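Cytochrome c' (Rubrivivax gelatinosus, PDB 2J8W) is an electron transfer protein with a covalently bound, high-spin heme c lacking a sixth iron ligand, although its exact function is not known. Local coordinates at residues S49-S52 with K53-L56. Sequence-based numbering, arbitrary orientation.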
# COMPACT_ATOMS: atom_id res chain seq x y z
N SER A 49 1.65 -6.41 7.90
CA SER A 49 2.49 -5.78 8.90
C SER A 49 3.15 -4.51 8.39
O SER A 49 3.10 -3.46 9.03
CB SER A 49 3.53 -6.78 9.40
OG SER A 49 4.29 -6.18 10.44
N THR A 50 3.76 -4.59 7.23
CA THR A 50 4.36 -3.40 6.61
C THR A 50 3.33 -2.29 6.41
O THR A 50 3.54 -1.12 6.77
CB THR A 50 5.02 -3.81 5.30
OG1 THR A 50 6.08 -4.72 5.62
CG2 THR A 50 5.55 -2.62 4.48
N LEU A 51 2.22 -2.65 5.80
CA LEU A 51 1.19 -1.64 5.50
C LEU A 51 0.56 -1.05 6.74
O LEU A 51 0.13 0.12 6.73
CB LEU A 51 0.11 -2.26 4.61
CG LEU A 51 0.49 -2.69 3.19
CD1 LEU A 51 -0.53 -3.68 2.64
CD2 LEU A 51 0.64 -1.49 2.29
N SER A 52 0.47 -1.83 7.80
CA SER A 52 -0.23 -1.42 9.01
C SER A 52 0.40 -0.22 9.65
O SER A 52 -0.26 0.45 10.43
CB SER A 52 -0.29 -2.51 10.06
OG SER A 52 0.98 -2.74 10.64
N LYS A 53 1.68 0.02 9.32
CA LYS A 53 2.45 1.14 9.89
C LYS A 53 2.23 2.45 9.14
O LYS A 53 2.82 3.47 9.50
CB LYS A 53 3.95 0.77 9.89
CG LYS A 53 4.20 -0.50 10.75
CD LYS A 53 5.54 -1.09 10.62
CE LYS A 53 5.70 -2.22 11.60
NZ LYS A 53 7.02 -2.86 11.41
N LEU A 54 1.44 2.41 8.08
CA LEU A 54 1.27 3.57 7.22
C LEU A 54 0.02 4.46 7.50
O LEU A 54 0.17 5.67 7.56
CB LEU A 54 1.26 3.15 5.74
CG LEU A 54 2.45 2.29 5.28
CD1 LEU A 54 2.38 2.04 3.81
CD2 LEU A 54 3.78 3.02 5.71
N PRO A 55 -1.21 3.93 7.53
CA PRO A 55 -2.34 4.86 7.45
C PRO A 55 -2.48 5.77 8.66
O PRO A 55 -3.04 6.86 8.53
CB PRO A 55 -3.54 3.94 7.32
CG PRO A 55 -3.08 2.60 7.90
CD PRO A 55 -1.63 2.52 7.56
N LEU A 56 -2.09 5.29 9.83
CA LEU A 56 -2.33 6.04 11.06
C LEU A 56 -1.35 7.20 11.20
O LEU A 56 -1.53 8.02 12.07
CB LEU A 56 -2.46 5.08 12.26
CG LEU A 56 -3.62 4.08 12.11
CD1 LEU A 56 -3.56 2.82 12.95
CD2 LEU A 56 -4.98 4.78 12.39
O HOH W 1 6.71 -5.21 9.51
O HOH W 2 -0.35 3.21 10.63
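The carbonyl oxygen of Ser49 is gripped by Ser52 twice, by OG at 2.8 Å, tilted 26° from the carbonyl plane, and weakly by the backbone N, while the extended chain of Lys53 runs alongside, its CG 3.6 Å from Ser49 O. A chi1 of 71° puts the Ser52 hydroxyl between its backbone N and carbonyl carbon, folded back over its own turn. NZ of Lys53 shares a water with OG of Ser49, whose hydroxyl also bonds Asp97. With an alanine at this position in place of Ser52 the hydroxyl is gone, and the Ser49 carbonyl would probably lose the stronger of these two bonds. Two i+3 to i backbone bonds follow, a weak one from Lys53 N to Thr50 O and one of 3.0 Å from Leu54 N to Leu51 O. CD of Pro55 packs against Leu51 O at 3.1 Å; having no N-H to give, the proline cannot continue the helical bonding as helix 38-52 runs out. A second water bridges Ser52 O and Leu56 N, each at 2.8 Å. On the apolar side CD2 of Leu51 meets CD1 of Leu54 at 4.2 Å, and both leucines pack on helix 5-30 and the second subunit, whereas Leu56 touches the heme and helix 79-102. Side-chain hydroxyl, water and 3-10-type bonds thus take over from regular helix bonding where the chain passes from residues at the subunit interface to one lining the heme pocket.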